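Catalase-3 (PDB 4AJ9) breaks hydrogen peroxide down to oxygen and water with the help of heme, probably protecting the fungal cell from peroxide damage. Local coordinates at residues Ile529-Thr540 with Asp558-Tyr568. Sequence-based numbering, arbitrary orientation.
Sequences IATLRVGVLSTT and DGLKVTVIAEY
E567 reaches past the C-terminal end of strand 533-537 and grips two consecutive threonines with its carboxylate. Its OE2 takes the hydroxyl OG1 of T539 at 2.7 Å through the syn lone pair, while OE1 receives the backbone N of T540 at 2.8 Å, also from the syn side; OG1 of T540 adds a weak bond to OE1. The bend at chi2 (92°) swings the carboxylate back to the threonines. Cutting E567 back to an alanine is likely to leave the T540 amide and T539 hydroxyl without this acceptor and the loop after strand 533-537 less firmly held. Next to it, CG2 of T540 sits over one face of the Y568 ring in a CH-pi contact, 3.7 Å from the centroid.

Behind this clamp the strands run parallel, 18° apart, and the backbone of 561-566 is stitched to 533-537 on alternate residues: V534 and V536 each use both N and O, and S538 N closes the series on I565 O at 2.8 Å. On one face V536 CG2 meets V562 CG1 at 3.5 Å, beneath helix 544-557. On the other, L537 CD2 touches I565 CD1, and K561 CD lies 3.7 Å above the guanidinium plane of R533, whose NH2 is salt-bridged to D261. At the entry end L560 CD2 packs on CD1 of I529, and helix 654-667 backs both residues.

Strand 533-537, helix 544-557 and strand 561-566 thus form a beta-alpha-beta crossover within the parallel sheet of the C-terminal domain of long catalases, akin in fold to glutamine amidotransferases.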
loop_
_atom_site.group_PDB
_atom_site.type_symbol
_atom_site.label_atom_id
_atom_site.label_comp_id
_atom_site.label_asym_id
_atom_site.label_seq_id
_atom_site.Cartn_x
_atom_site.Cartn_y
_atom_site.Cartn_z
ATOM N N ILE C 529 13.396 32.586 33.168
ATOM C CA ILE C 529 12.548 31.624 33.861
ATOM C C ILE C 529 11.106 31.664 33.343
ATOM O O ILE C 529 10.232 30.983 33.872
ATOM C CB ILE C 529 12.589 31.825 35.378
ATOM C CG1 ILE C 529 12.026 33.201 35.750
ATOM C CG2 ILE C 529 14.020 31.630 35.884
ATOM C CD1 ILE C 529 11.616 33.323 37.220
ATOM N N ALA C 530 10.871 32.436 32.286
ATOM C CA ALA C 530 9.557 32.472 31.659
ATOM C C ALA C 530 9.070 31.054 31.358
ATOM O O ALA C 530 9.859 30.196 30.958
ATOM C CB ALA C 530 9.598 33.292 30.386
ATOM N N THR C 531 7.772 30.828 31.564
ATOM C CA THR C 531 7.115 29.536 31.348
ATOM C C THR C 531 7.396 28.476 32.409
ATOM O O THR C 531 6.680 27.485 32.472
ATOM C CB THR C 531 7.449 28.903 29.981
ATOM O OG1 THR C 531 8.720 28.233 30.060
ATOM C CG2 THR C 531 7.474 29.957 28.884
ATOM N N LEU C 532 8.433 28.646 33.222
ATOM C CA LEU C 532 8.722 27.625 34.219
ATOM C C LEU C 532 7.546 27.512 35.206
ATOM O O LEU C 532 6.773 28.457 35.387
ATOM C CB LEU C 532 10.049 27.873 34.937
ATOM C CG LEU C 532 11.284 27.808 34.032
ATOM C CD1 LEU C 532 12.551 27.775 34.863
ATOM C CD2 LEU C 532 11.229 26.610 33.089
ATOM N N ARG C 533 7.423 26.350 35.830
ATOM C CA ARG C 533 6.193 25.967 36.498
ATOM C C ARG C 533 6.363 25.886 38.009
ATOM O O ARG C 533 7.314 25.283 38.509
ATOM C CB ARG C 533 5.710 24.617 35.947
ATOM C CG ARG C 533 5.309 24.678 34.472
ATOM C CD ARG C 533 5.465 23.325 33.761
ATOM N NE ARG C 533 5.107 23.400 32.342
ATOM C CZ ARG C 533 3.889 23.164 31.857
ATOM N NH1 ARG C 533 2.897 22.830 32.679
ATOM N NH2 ARG C 533 3.662 23.260 30.548
ATOM N N VAL C 534 5.425 26.481 38.732
ATOM C CA VAL C 534 5.465 26.448 40.186
ATOM C C VAL C 534 4.211 25.758 40.705
ATOM O O VAL C 534 3.099 26.153 40.372
ATOM C CB VAL C 534 5.561 27.866 40.761
ATOM C CG1 VAL C 534 5.673 27.823 42.275
ATOM C CG2 VAL C 534 6.750 28.591 40.151
ATOM N N GLY C 535 4.397 24.704 41.487
ATOM C CA GLY C 535 3.289 24.070 42.163
ATOM C C GLY C 535 3.153 24.660 43.554
ATOM O O GLY C 535 4.059 24.543 44.379
ATOM N N VAL C 536 2.030 25.311 43.816
ATOM C CA VAL C 536 1.774 25.839 45.149
ATOM C C VAL C 536 0.872 24.872 45.910
ATOM O O VAL C 536 -0.289 24.686 45.545
ATOM C CB VAL C 536 1.107 27.206 45.074
ATOM C CG1 VAL C 536 0.834 27.733 46.477
ATOM C CG2 VAL C 536 1.977 28.171 44.289
ATOM N N LEU C 537 1.423 24.242 46.944
ATOM C CA LEU C 537 0.680 23.302 47.774
ATOM C C LEU C 537 -0.150 24.044 48.821
ATOM O O LEU C 537 0.404 24.672 49.727
ATOM C CB LEU C 537 1.646 22.342 48.471
ATOM C CG LEU C 537 2.701 21.729 47.547
ATOM C CD1 LEU C 537 3.432 20.570 48.219
ATOM C CD2 LEU C 537 2.027 21.266 46.263
ATOM N N SER C 538 -1.472 23.965 48.698
ATOM C CA SER C 538 -2.382 24.666 49.605
ATOM C C SER C 538 -3.415 23.734 50.237
ATOM O O SER C 538 -3.255 22.510 50.241
ATOM C CB SER C 538 -3.086 25.815 48.869
ATOM O OG SER C 538 -3.765 26.681 49.773
ATOM N N THR C 539 -4.485 24.320 50.765
ATOM C CA THR C 539 -5.533 23.539 51.409
ATOM C C THR C 539 -6.848 24.298 51.359
ATOM O O THR C 539 -6.848 25.526 51.304
ATOM C CB THR C 539 -5.161 23.174 52.869
ATOM O OG1 THR C 539 -6.248 22.474 53.488
ATOM C CG2 THR C 539 -4.832 24.429 53.683
ATOM N N THR C 540 -7.966 23.570 51.361
ATOM C CA THR C 540 -9.279 24.209 51.301
ATOM C C THR C 540 -9.707 24.754 52.663
ATOM O O THR C 540 -10.626 25.567 52.755
ATOM C CB THR C 540 -10.368 23.261 50.741
ATOM O OG1 THR C 540 -10.450 22.082 51.549
ATOM C CG2 THR C 540 -10.029 22.860 49.310
ATOM N N ASP C 558 6.090 37.441 36.860
ATOM C CA ASP C 558 7.446 37.210 36.380
ATOM C C ASP C 558 7.462 36.130 35.303
ATOM O O ASP C 558 8.495 35.509 35.033
ATOM C CB ASP C 558 8.358 36.829 37.551
ATOM C CG ASP C 558 9.833 37.066 37.251
ATOM O OD1 ASP C 558 10.142 37.899 36.370
ATOM O OD2 ASP C 558 10.683 36.427 37.910
ATOM N N GLY C 559 6.301 35.899 34.700
ATOM C CA GLY C 559 6.194 34.998 33.569
ATOM C C GLY C 559 6.085 33.523 33.900
ATOM O O GLY C 559 6.199 32.692 33.003
ATOM N N LEU C 560 5.862 33.197 35.171
ATOM C CA LEU C 560 5.748 31.799 35.604
ATOM C C LEU C 560 4.328 31.237 35.459
ATOM O O LEU C 560 3.353 31.973 35.540
ATOM C CB LEU C 560 6.211 31.659 37.062
ATOM C CG LEU C 560 7.633 32.144 37.357
ATOM C CD1 LEU C 560 7.879 32.228 38.855
ATOM C CD2 LEU C 560 8.657 31.228 36.689
ATOM N N LYS C 561 4.231 29.924 35.246
ATOM C CA LYS C 561 2.954 29.223 35.166
ATOM C C LYS C 561 2.707 28.505 36.481
ATOM O O LYS C 561 3.385 27.533 36.808
ATOM C CB LYS C 561 2.959 28.203 34.030
ATOM C CG LYS C 561 1.591 27.597 33.762
ATOM C CD LYS C 561 1.693 26.368 32.862
ATOM C CE LYS C 561 0.342 26.019 32.237
ATOM N NZ LYS C 561 -0.727 25.855 33.264
ATOM N N VAL C 562 1.730 28.991 37.237
ATOM C CA VAL C 562 1.560 28.557 38.612
ATOM C C VAL C 562 0.313 27.698 38.761
ATOM O O VAL C 562 -0.749 28.046 38.262
ATOM C CB VAL C 562 1.462 29.777 39.551
ATOM C CG1 VAL C 562 1.319 29.340 41.006
ATOM C CG2 VAL C 562 2.678 30.680 39.358
ATOM N N THR C 563 0.456 26.567 39.437
ATOM C CA THR C 563 -0.677 25.681 39.686
ATOM C C THR C 563 -0.948 25.624 41.180
ATOM O O THR C 563 -0.127 25.116 41.943
ATOM C CB THR C 563 -0.385 24.247 39.196
ATOM O OG1 THR C 563 -0.016 24.273 37.813
ATOM C CG2 THR C 563 -1.607 23.352 39.376
ATOM N N VAL C 564 -2.091 26.145 41.607
ATOM C CA VAL C 564 -2.474 26.020 43.010
ATOM C C VAL C 564 -3.147 24.671 43.249
ATOM O O VAL C 564 -4.108 24.309 42.563
ATOM C CB VAL C 564 -3.414 27.152 43.440
ATOM C CG1 VAL C 564 -3.913 26.916 44.865
ATOM C CG2 VAL C 564 -2.694 28.495 43.324
ATOM N N ILE C 565 -2.638 23.936 44.227
ATOM C CA ILE C 565 -3.098 22.576 44.493
ATOM C C ILE C 565 -3.787 22.489 45.843
ATOM O O ILE C 565 -3.284 23.024 46.826
ATOM C CB ILE C 565 -1.908 21.607 44.504
ATOM C CG1 ILE C 565 -1.153 21.680 43.171
ATOM C CG2 ILE C 565 -2.358 20.171 44.831
ATOM C CD1 ILE C 565 0.197 20.969 43.208
ATOM N N ALA C 566 -4.935 21.809 45.892
ATOM C CA ALA C 566 -5.603 21.529 47.161
ATOM C C ALA C 566 -6.348 20.189 47.120
ATOM O O ALA C 566 -6.214 19.418 46.171
ATOM C CB ALA C 566 -6.550 22.664 47.532
ATOM N N GLU C 567 -7.120 19.914 48.163
ATOM C CA GLU C 567 -7.776 18.623 48.313
ATOM C C GLU C 567 -8.824 18.405 47.236
ATOM O O GLU C 567 -8.993 17.289 46.749
ATOM C CB GLU C 567 -8.424 18.503 49.694
ATOM C CG GLU C 567 -7.435 18.535 50.849
ATOM C CD GLU C 567 -7.211 19.930 51.397
ATOM O OE1 GLU C 567 -7.453 20.919 50.667
ATOM O OE2 GLU C 567 -6.791 20.028 52.568
ATOM N N TYR C 568 -9.525 19.479 46.878
ATOM C CA TYR C 568 -10.535 19.446 45.823
ATOM C C TYR C 568 -10.566 20.791 45.110
ATOM O O TYR C 568 -9.904 21.741 45.533
ATOM C CB TYR C 568 -11.931 19.082 46.367
ATOM C CG TYR C 568 -12.497 20.043 47.403
ATOM C CD1 TYR C 568 -13.195 21.180 47.024
ATOM C CD2 TYR C 568 -12.345 19.794 48.762
ATOM C CE1 TYR C 568 -13.717 22.055 47.972
ATOM C CE2 TYR C 568 -12.856 20.661 49.714
ATOM C CZ TYR C 568 -13.541 21.784 49.314
ATOM O OH TYR C 568 -14.050 22.636 50.269
#